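Local coordinates for protein acyl-coenzyme A oxidase (Caenorhabditis elegans, PDB 5K3H) that catalyses the FAD-dependent desaturation of acyl-CoA to (2E)-enoyl-CoA, passing electrons to oxygen to give hydrogen peroxide, in the first step of peroxisomal beta-oxidation, at residues Glu88-Thr93 with Tyr99-Glu104; Ala49-Ala52 with Glu56-Asp59; Thr80-Arg85 with Glu104-Glu109; Pro112-Gly117 with Met243-Val248. All coordinates share one frame; numbering follows the deposited sequence.

Contacts 1, 2 and 3 share one apolar core in the helical N-terminal part of the oxidase. Contacts 1 and 2 lie about 12 Å apart between centres, and the centre of contact 3 is about 9 Å from either. Ile89 of contact 1 packs on Leu51 and Leu57 of contact 2, while Leu51 also meets Glu104 and Val105 of contact 3; Glu104 belongs to both contact 1 and contact 3. Contact 4, its centre about 13 Å from that of contact 3, is joined to it by a probable hydrogen bond between Glu109 O and Ile247 N (3.0 Å). Contact 4 alone approaches the FAD site, which the dimer partners share: the side chain of Val248 is about 4 Å from Gly191.

Contact 1: residues Glu88-Thr93 with Tyr99-Glu104; sequences EIIDPT and YHLNNE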
# COMPACT_ATOMS: atom_id res chain seq x y z
N GLU B 88 -30.73 23.49 5.84
CA GLU B 88 -30.39 24.72 5.16
C GLU B 88 -29.48 24.51 3.96
O GLU B 88 -29.27 25.44 3.19
CB GLU B 88 -29.68 25.65 6.15
CG GLU B 88 -30.49 25.92 7.40
CD GLU B 88 -29.64 26.50 8.51
OE1 GLU B 88 -28.80 27.39 8.21
OE2 GLU B 88 -29.84 26.09 9.68
N ILE B 89 -28.99 23.29 3.77
CA ILE B 89 -27.97 23.02 2.77
C ILE B 89 -28.46 22.00 1.74
O ILE B 89 -28.16 22.14 0.55
CB ILE B 89 -26.66 22.55 3.44
CG1 ILE B 89 -26.31 23.45 4.63
CG2 ILE B 89 -25.49 22.57 2.44
CD1 ILE B 89 -25.30 22.85 5.61
N ILE B 90 -29.22 20.98 2.17
CA ILE B 90 -29.58 19.87 1.30
C ILE B 90 -31.05 19.49 1.47
O ILE B 90 -31.76 20.00 2.34
CB ILE B 90 -28.71 18.60 1.54
CG1 ILE B 90 -28.97 18.03 2.94
CG2 ILE B 90 -27.23 18.87 1.28
CD1 ILE B 90 -28.55 16.60 3.12
N ASP B 91 -31.50 18.60 0.59
CA ASP B 91 -32.70 17.82 0.80
C ASP B 91 -32.31 16.59 1.61
O ASP B 91 -31.66 15.68 1.06
CB ASP B 91 -33.33 17.42 -0.53
CG ASP B 91 -34.42 16.35 -0.40
OD1 ASP B 91 -34.89 15.87 -1.45
OD2 ASP B 91 -34.82 16.00 0.74
N PRO B 92 -32.65 16.51 2.90
CA PRO B 92 -32.14 15.42 3.74
C PRO B 92 -32.68 14.04 3.37
O PRO B 92 -32.21 13.05 3.94
CB PRO B 92 -32.56 15.82 5.16
CG PRO B 92 -33.01 17.25 5.09
CD PRO B 92 -33.39 17.53 3.67
N THR B 93 -33.65 13.95 2.47
CA THR B 93 -34.12 12.66 1.96
C THR B 93 -33.31 12.18 0.77
O THR B 93 -33.50 11.05 0.31
CB THR B 93 -35.60 12.72 1.53
OG1 THR B 93 -35.72 13.54 0.36
CG2 THR B 93 -36.49 13.26 2.65
N TYR B 99 -24.51 12.19 0.90
CA TYR B 99 -23.21 11.59 0.67
C TYR B 99 -22.17 12.67 0.38
O TYR B 99 -21.08 12.68 0.97
CB TYR B 99 -23.32 10.60 -0.49
CG TYR B 99 -22.08 9.80 -0.76
CD1 TYR B 99 -21.60 8.90 0.18
CD2 TYR B 99 -21.37 9.95 -1.95
CE1 TYR B 99 -20.47 8.16 -0.05
CE2 TYR B 99 -20.23 9.21 -2.19
CZ TYR B 99 -19.79 8.31 -1.23
OH TYR B 99 -18.64 7.57 -1.44
N HIS B 100 -22.50 13.62 -0.50
CA HIS B 100 -21.61 14.75 -0.77
C HIS B 100 -21.40 15.62 0.47
O HIS B 100 -20.26 15.94 0.83
CB HIS B 100 -22.17 15.57 -1.93
CG HIS B 100 -21.39 16.81 -2.24
ND1 HIS B 100 -20.06 16.77 -2.62
CD2 HIS B 100 -21.77 18.11 -2.30
CE1 HIS B 100 -19.65 18.01 -2.86
NE2 HIS B 100 -20.66 18.84 -2.66
N LEU B 101 -22.49 15.99 1.14
CA LEU B 101 -22.39 16.80 2.35
C LEU B 101 -21.44 16.17 3.37
O LEU B 101 -20.56 16.85 3.91
CB LEU B 101 -23.78 16.99 2.96
CG LEU B 101 -23.96 17.67 4.31
CD1 LEU B 101 -23.63 19.16 4.27
CD2 LEU B 101 -25.39 17.44 4.81
N ASN B 102 -21.57 14.86 3.60
CA ASN B 102 -20.69 14.21 4.56
C ASN B 102 -19.23 14.22 4.09
O ASN B 102 -18.32 14.40 4.91
CB ASN B 102 -21.18 12.80 4.87
CG ASN B 102 -22.39 12.77 5.87
OD1 ASN B 102 -22.70 13.78 6.54
ND2 ASN B 102 -23.06 11.63 5.94
N ASN B 103 -18.99 14.02 2.79
CA ASN B 103 -17.61 14.04 2.27
C ASN B 103 -16.94 15.39 2.51
O ASN B 103 -15.76 15.43 2.89
CB ASN B 103 -17.58 13.74 0.77
CG ASN B 103 -17.97 12.33 0.43
OD1 ASN B 103 -17.78 11.40 1.22
ND2 ASN B 103 -18.54 12.16 -0.76
N GLU B 104 -17.66 16.49 2.25
CA GLU B 104 -17.15 17.84 2.51
C GLU B 104 -16.89 18.05 4.00
O GLU B 104 -15.82 18.52 4.41
CB GLU B 104 -18.15 18.89 2.03
CG GLU B 104 -18.19 19.16 0.53
CD GLU B 104 -17.45 20.44 0.13
OE1 GLU B 104 -17.05 21.24 1.02
OE2 GLU B 104 -17.21 20.60 -1.08
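Ile90 and Leu101 carry this contact, their side chains crossing at about a right angle. The CD1 methyl of Ile90 sits 3.7 Å from Leu101 CD2, and the carbon behind it, Ile90 CG1, is close to the same methyl. Ile90 places CG1 between its own backbone N and carbonyl carbon (chi1 65°), the crowded position, which aims the longer branch at the helix and turns CG2 anti to the carbonyl carbon. Leu101 reaches out with CG opposite its backbone N (chi1 173°), spreading its two methyls over neighbouring partners: CD2 goes to Ile90, while CD1 meets Ile89 CD1 more loosely at 4.3 Å. The meeting is purely apolar and buried. Beyond it the loop is braced by an Asx turn, in which Asp91 OD2 accepts from Thr93 N (2.9 Å) and from Thr93 OG1 (2.6 Å), both donors arriving from the same face of the carboxylate. Asp91 N is in turn hydrogen-bonded to Glu97 OE1, tying the loop to the start of helix 97-105. The loop thus joins helix 68-85 to helix 97-105, with Ile47 of helix 38-52 packing against both isoleucines and Leu82 of helix 68-85 against Leu101.

Contact 2: residues Ala49-Ala52 with Glu56-Asp59; sequences AKLA and ELHD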
# COMPACT_ATOMS: atom_id res chain seq x y z
N ALA B 49 -20.72 25.62 -2.24
CA ALA B 49 -20.73 27.07 -2.07
C ALA B 49 -21.44 27.46 -0.78
O ALA B 49 -20.98 28.34 -0.04
CB ALA B 49 -21.41 27.72 -3.27
N LYS B 50 -22.54 26.79 -0.45
CA LYS B 50 -23.22 27.08 0.80
C LYS B 50 -22.32 26.78 1.99
O LYS B 50 -22.22 27.59 2.92
CB LYS B 50 -24.53 26.29 0.87
CG LYS B 50 -25.36 26.52 2.14
CD LYS B 50 -25.78 27.99 2.27
CE LYS B 50 -26.79 28.16 3.40
NZ LYS B 50 -27.34 29.56 3.43
N LEU B 51 -21.63 25.64 1.97
CA LEU B 51 -20.75 25.32 3.09
C LEU B 51 -19.62 26.34 3.26
O LEU B 51 -19.13 26.56 4.38
CB LEU B 51 -20.18 23.92 2.90
CG LEU B 51 -21.15 22.75 3.06
CD1 LEU B 51 -20.55 21.49 2.43
CD2 LEU B 51 -21.51 22.53 4.51
N ALA B 52 -19.22 27.00 2.18
CA ALA B 52 -18.19 28.03 2.30
C ALA B 52 -18.63 29.17 3.21
O ALA B 52 -17.78 29.88 3.76
CB ALA B 52 -17.78 28.57 0.93
N GLU B 56 -18.55 27.08 10.88
CA GLU B 56 -18.70 26.10 11.96
C GLU B 56 -18.70 24.67 11.44
O GLU B 56 -18.49 23.72 12.22
CB GLU B 56 -19.97 26.39 12.77
CG GLU B 56 -21.17 26.96 11.97
CD GLU B 56 -21.07 28.47 11.67
OE1 GLU B 56 -20.15 29.10 12.22
OE2 GLU B 56 -21.89 29.02 10.89
N LEU B 57 -18.90 24.49 10.14
CA LEU B 57 -18.84 23.18 9.52
C LEU B 57 -17.49 22.88 8.89
O LEU B 57 -17.39 21.92 8.11
CB LEU B 57 -19.97 23.02 8.49
CG LEU B 57 -21.37 22.81 9.05
CD1 LEU B 57 -22.39 22.83 7.95
CD2 LEU B 57 -21.44 21.49 9.78
N HIS B 58 -16.47 23.70 9.14
CA HIS B 58 -15.15 23.46 8.57
C HIS B 58 -14.24 22.71 9.55
O HIS B 58 -14.46 22.72 10.76
CB HIS B 58 -14.48 24.78 8.18
CG HIS B 58 -15.24 25.55 7.14
ND1 HIS B 58 -14.87 26.82 6.74
CD2 HIS B 58 -16.31 25.21 6.39
CE1 HIS B 58 -15.71 27.24 5.81
NE2 HIS B 58 -16.59 26.28 5.57
N ASP B 59 -13.23 22.05 8.99
CA ASP B 59 -12.19 21.47 9.84
C ASP B 59 -11.57 22.59 10.66
O ASP B 59 -11.13 23.60 10.10
CB ASP B 59 -11.10 20.81 8.99
CG ASP B 59 -11.61 19.67 8.12
OD1 ASP B 59 -12.70 19.12 8.39
OD2 ASP B 59 -10.91 19.34 7.14
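Leu51 is met by both Leu57 and His58 where the loop that follows helix 38-52 packs back on it, in the helical N-terminal part of the acyl-CoA oxidase fold. Ala49 O accepts a weak bond from Ala52 N. Leu51 then turns two parts of itself to the loop. Its CD2 methyl touches Leu57 CD1 at 3.6 Å, the two side chains crossing obliquely; the Leu51 torsion (chi1 -70°) brings CD2 to this place, and the pair is buried against Val105 of helix 97-105. The carbonyl O of Leu51 meanwhile takes a bond from the His58 ring. A phenylalanine at His58 would keep a flat ring but is likely to leave this carbonyl without its N-H donor and the loop without its polar tie to the helix. Ala52 follows at the more exposed margin, with its own carbonyl O near the rim of the imidazole at CE1. Arg623 of helix 622-625 packs on Leu51, Ala52 and His58 alike. The bond from His58 NE2 to Leu51 O spans 2.8 Å with an N-H...O angle of 155°, the donor lying 38° above the carbonyl plane.

Contact 3: residues Thr80-Arg85 with Glu104-Glu109; sequences TVLTQR and EVLGIE
Leu82 of helix 68-85 points into the end of helix 97-105, where Val105 and Leu106 receive it. All the contact between the two segments is apolar. Toward Val105 the side chains meet tip to tip, with Leu82 CG 4.0 Å from Val105 CG1 and the CD2 methyl of Leu82 near both methyls of the valine. Toward Leu106 the approach is again tip to tip, and here CD1 does the touching: Leu82 CD1 lies 3.9 Å from Leu106 CD1 and almost as near to its CG. This methyl goes chiefly to Leu106 but still lies near Val105 CG1, and the leucine thus meets two consecutive residues. Val105 brings CG1 forward by setting it opposite its backbone N (chi1 172°). An alanine in place of Leu82 is likely to open a gap between the two helices, with the methyls of Val105 and Leu106 losing their common partner.

Within helix 68-85, Thr83 OG1 donates to Thr80 O (2.7 Å), which also accepts from Gln84 N, both donors coming from the same face of the carbonyl, so the threonine hydroxyl is tied back to its own helix. At the other segment Gly107 leaves the helix with positive phi (83°), a backbone shape in which a side chain would collide with the preceding carbonyl O.

Around this junction, Leu101 packs on Leu82 from within helix 97-105, and Leu51 of helix 38-52 backs Val105. Lys78 of helix 68-85 binds Val105 O, and Tyr661 and Met665 of the second subunit cover Thr80 and Thr83 on helix 68-85.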
# COMPACT_ATOMS: atom_id res chain seq x y z
N THR B 80 -23.02 17.09 15.26
CA THR B 80 -24.17 17.73 15.90
C THR B 80 -24.60 18.99 15.15
O THR B 80 -25.80 19.24 14.99
CB THR B 80 -23.87 18.06 17.37
OG1 THR B 80 -22.75 18.93 17.44
CG2 THR B 80 -23.60 16.81 18.19
N VAL B 81 -23.65 19.79 14.66
CA VAL B 81 -24.02 20.94 13.85
C VAL B 81 -24.76 20.51 12.59
O VAL B 81 -25.74 21.15 12.18
CB VAL B 81 -22.78 21.78 13.51
CG1 VAL B 81 -23.19 22.98 12.67
CG2 VAL B 81 -22.08 22.21 14.78
N LEU B 82 -24.32 19.41 11.96
CA LEU B 82 -25.01 18.90 10.77
C LEU B 82 -26.48 18.59 11.06
O LEU B 82 -27.37 19.09 10.37
CB LEU B 82 -24.33 17.65 10.22
CG LEU B 82 -23.15 17.77 9.25
CD1 LEU B 82 -22.72 16.35 8.79
CD2 LEU B 82 -23.42 18.69 8.05
N THR B 83 -26.75 17.82 12.11
CA THR B 83 -28.13 17.43 12.40
C THR B 83 -29.01 18.66 12.62
O THR B 83 -30.22 18.62 12.37
CB THR B 83 -28.20 16.56 13.65
OG1 THR B 83 -27.71 17.32 14.75
CG2 THR B 83 -27.32 15.35 13.53
N GLN B 84 -28.40 19.76 13.07
CA GLN B 84 -29.09 21.01 13.35
C GLN B 84 -29.31 21.85 12.08
O GLN B 84 -30.43 22.32 11.84
CB GLN B 84 -28.29 21.78 14.41
CG GLN B 84 -28.62 23.25 14.57
CD GLN B 84 -27.64 23.95 15.53
OE1 GLN B 84 -26.63 23.36 15.95
NE2 GLN B 84 -27.94 25.22 15.85
N ARG B 85 -28.28 22.04 11.26
CA ARG B 85 -28.38 22.93 10.10
C ARG B 85 -28.62 22.18 8.78
O ARG B 85 -28.75 22.84 7.74
CB ARG B 85 -27.11 23.77 9.96
CG ARG B 85 -26.53 24.24 11.27
CD ARG B 85 -26.97 25.64 11.59
NE ARG B 85 -26.72 26.55 10.48
CZ ARG B 85 -25.61 27.27 10.36
NH1 ARG B 85 -24.64 27.16 11.26
NH2 ARG B 85 -25.46 28.08 9.32
N GLU B 104 -17.66 16.49 2.25
CA GLU B 104 -17.15 17.84 2.51
C GLU B 104 -16.89 18.05 4.00
O GLU B 104 -15.82 18.52 4.41
CB GLU B 104 -18.15 18.89 2.03
CG GLU B 104 -18.19 19.16 0.53
CD GLU B 104 -17.45 20.44 0.13
OE1 GLU B 104 -17.05 21.24 1.02
OE2 GLU B 104 -17.21 20.60 -1.08
N VAL B 105 -17.89 17.73 4.83
CA VAL B 105 -17.84 18.08 6.24
C VAL B 105 -17.12 17.01 7.05
O VAL B 105 -16.15 17.30 7.75
CB VAL B 105 -19.28 18.35 6.76
CG1 VAL B 105 -19.34 18.52 8.27
CG2 VAL B 105 -19.82 19.61 6.12
N LEU B 106 -17.50 15.74 6.90
CA LEU B 106 -16.97 14.71 7.78
C LEU B 106 -15.72 14.01 7.23
O LEU B 106 -14.89 13.55 8.01
CB LEU B 106 -18.07 13.68 8.10
CG LEU B 106 -19.31 14.21 8.87
CD1 LEU B 106 -20.44 13.19 8.99
CD2 LEU B 106 -18.95 14.76 10.27
N GLY B 107 -15.55 13.97 5.89
CA GLY B 107 -14.35 13.41 5.31
C GLY B 107 -14.40 11.90 5.19
O GLY B 107 -15.46 11.28 5.18
N ILE B 108 -13.22 11.31 5.05
CA ILE B 108 -13.10 9.86 4.82
C ILE B 108 -12.62 9.07 6.04
O ILE B 108 -12.70 7.83 6.01
CB ILE B 108 -12.21 9.55 3.60
CG1 ILE B 108 -10.77 10.05 3.79
CG2 ILE B 108 -12.84 10.11 2.34
CD1 ILE B 108 -9.81 9.58 2.70
N GLU B 109 -12.13 9.73 7.10
CA GLU B 109 -11.55 9.00 8.22
C GLU B 109 -12.58 8.44 9.20
O GLU B 109 -12.19 7.73 10.14
CB GLU B 109 -10.54 9.87 8.96
CG GLU B 109 -9.42 10.41 8.05
CD GLU B 109 -8.25 11.04 8.80
OE1 GLU B 109 -8.00 10.62 9.95
OE2 GLU B 109 -7.58 11.95 8.25

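Contact 4: residues Pro112-Gly117 with Met243-Val248; sequences PMALHG and MAYNIV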
# COMPACT_ATOMS: atom_id res chain seq x y z
N PRO B 112 -18.74 9.18 14.27
CA PRO B 112 -19.41 8.30 15.26
C PRO B 112 -20.68 7.64 14.77
O PRO B 112 -21.21 6.75 15.47
CB PRO B 112 -19.71 9.25 16.42
CG PRO B 112 -18.65 10.32 16.31
CD PRO B 112 -18.45 10.52 14.84
N MET B 113 -21.25 8.10 13.66
CA MET B 113 -22.49 7.54 13.14
C MET B 113 -22.30 6.98 11.74
O MET B 113 -23.27 6.85 10.99
CB MET B 113 -23.60 8.58 13.18
CG MET B 113 -24.00 8.90 14.60
SD MET B 113 -25.35 10.07 14.72
CE MET B 113 -26.69 9.23 13.87
N ALA B 114 -21.06 6.66 11.39
CA ALA B 114 -20.75 6.11 10.07
C ALA B 114 -21.54 4.84 9.75
O ALA B 114 -22.05 4.68 8.64
CB ALA B 114 -19.26 5.86 9.94
N LEU B 115 -21.64 3.95 10.73
CA LEU B 115 -22.36 2.69 10.54
C LEU B 115 -23.87 2.85 10.75
O LEU B 115 -24.66 2.08 10.22
CB LEU B 115 -21.81 1.61 11.47
CG LEU B 115 -20.66 0.77 10.91
CD1 LEU B 115 -21.14 -0.08 9.75
CD2 LEU B 115 -19.50 1.67 10.48
N HIS B 116 -24.25 3.86 11.53
CA HIS B 116 -25.66 4.13 11.81
C HIS B 116 -26.49 4.18 10.53
O HIS B 116 -27.61 3.65 10.47
CB HIS B 116 -25.78 5.43 12.60
CG HIS B 116 -27.17 5.75 13.00
ND1 HIS B 116 -27.75 5.26 14.15
CD2 HIS B 116 -28.11 6.52 12.40
CE1 HIS B 116 -28.98 5.72 14.24
NE2 HIS B 116 -29.23 6.48 13.19
N GLY B 117 -25.99 4.89 9.52
CA GLY B 117 -26.67 5.00 8.24
C GLY B 117 -26.36 3.90 7.24
O GLY B 117 -27.21 3.55 6.41
N MET B 243 -4.81 1.14 10.92
CA MET B 243 -3.93 1.71 9.90
C MET B 243 -4.55 2.96 9.28
O MET B 243 -3.83 3.87 8.85
CB MET B 243 -3.58 0.67 8.84
CG MET B 243 -4.53 0.56 7.67
SD MET B 243 -3.95 -0.68 6.47
CE MET B 243 -3.12 0.31 5.22
N ALA B 244 -5.86 3.06 9.26
CA ALA B 244 -6.53 4.26 8.78
C ALA B 244 -7.95 4.22 9.33
O ALA B 244 -8.31 3.33 10.10
CB ALA B 244 -6.48 4.35 7.25
N TYR B 245 -8.75 5.21 8.94
CA TYR B 245 -10.18 5.19 9.28
C TYR B 245 -10.39 5.24 10.79
O TYR B 245 -11.25 4.55 11.33
CB TYR B 245 -10.83 3.94 8.69
CG TYR B 245 -12.31 4.06 8.47
CD1 TYR B 245 -12.81 5.13 7.72
CD2 TYR B 245 -13.19 3.11 8.94
CE1 TYR B 245 -14.16 5.26 7.49
CE2 TYR B 245 -14.57 3.22 8.70
CZ TYR B 245 -15.04 4.30 7.97
OH TYR B 245 -16.38 4.46 7.72
N ASN B 246 -9.59 6.05 11.49
CA ASN B 246 -9.47 5.92 12.93
C ASN B 246 -10.49 6.75 13.71
O ASN B 246 -10.52 6.65 14.94
CB ASN B 246 -8.06 6.29 13.36
CG ASN B 246 -7.11 5.12 13.20
OD1 ASN B 246 -7.30 4.09 13.85
ND2 ASN B 246 -6.10 5.27 12.34
N ILE B 247 -11.34 7.53 13.03
CA ILE B 247 -12.43 8.21 13.71
C ILE B 247 -13.57 7.25 14.02
O ILE B 247 -14.36 7.50 14.93
CB ILE B 247 -12.88 9.43 12.88
CG1 ILE B 247 -11.69 10.38 12.68
CG2 ILE B 247 -14.10 10.11 13.51
CD1 ILE B 247 -11.97 11.65 11.87
N VAL B 248 -13.68 6.16 13.27
CA VAL B 248 -14.62 5.09 13.57
C VAL B 248 -14.07 4.25 14.71
O VAL B 248 -12.95 3.74 14.65
CB VAL B 248 -14.89 4.24 12.32
CG1 VAL B 248 -15.58 2.92 12.71
CG2 VAL B 248 -15.74 5.01 11.34
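Tyr245 reaches Ala114 with its hydroxyl, Tyr245 OH lying 3.9 Å from Ala114 CB, which sits well off the ring plane. At the edge of the same ring Ile108 O lies in the plane, outward of CD1. Val426 of helix 420-428 and Tyr414 of the second subunit also pack against this tyrosine. The other flat group, His116, takes no part in the touch itself: Met113 CE rests 3.4 Å above one face of the His116 imidazole, offset toward its rim, while the ring of Phe120 meets it with the planes at about 40°. His116 ND1 is hydrogen-bonded to Gly147 N and NE2 to Ala140 O, so both ring nitrogens are engaged and the rotation of the ring is fixed.

The second point of touch is between methyls. Ala114 CB, directed at the loop, meets Val248 CG2 at 3.9 Å, and so one small side chain serves both the tyrosine hydroxyl and the valine. Val248 presents CG2 by placing CG1 opposite its backbone N (chi1 165°). A type I beta turn from Tyr245 to Val248 brings these two partners together, although its closing bond, Val248 N to Tyr245 O, is weak at 3.5 Å.

The turn is held from outside by Lys242 NZ, which binds both Tyr245 O and Val248 O. Leu115 N is hydrogen-bonded to Asn192 OD1, next to the FAD-binding Gly191. The contact sets the start of helix 114-127 against the loop between strands 234-238 and 251-255, with helix 68-85 packing on Pro112 and Ile247 and helix 420-428 on Tyr245.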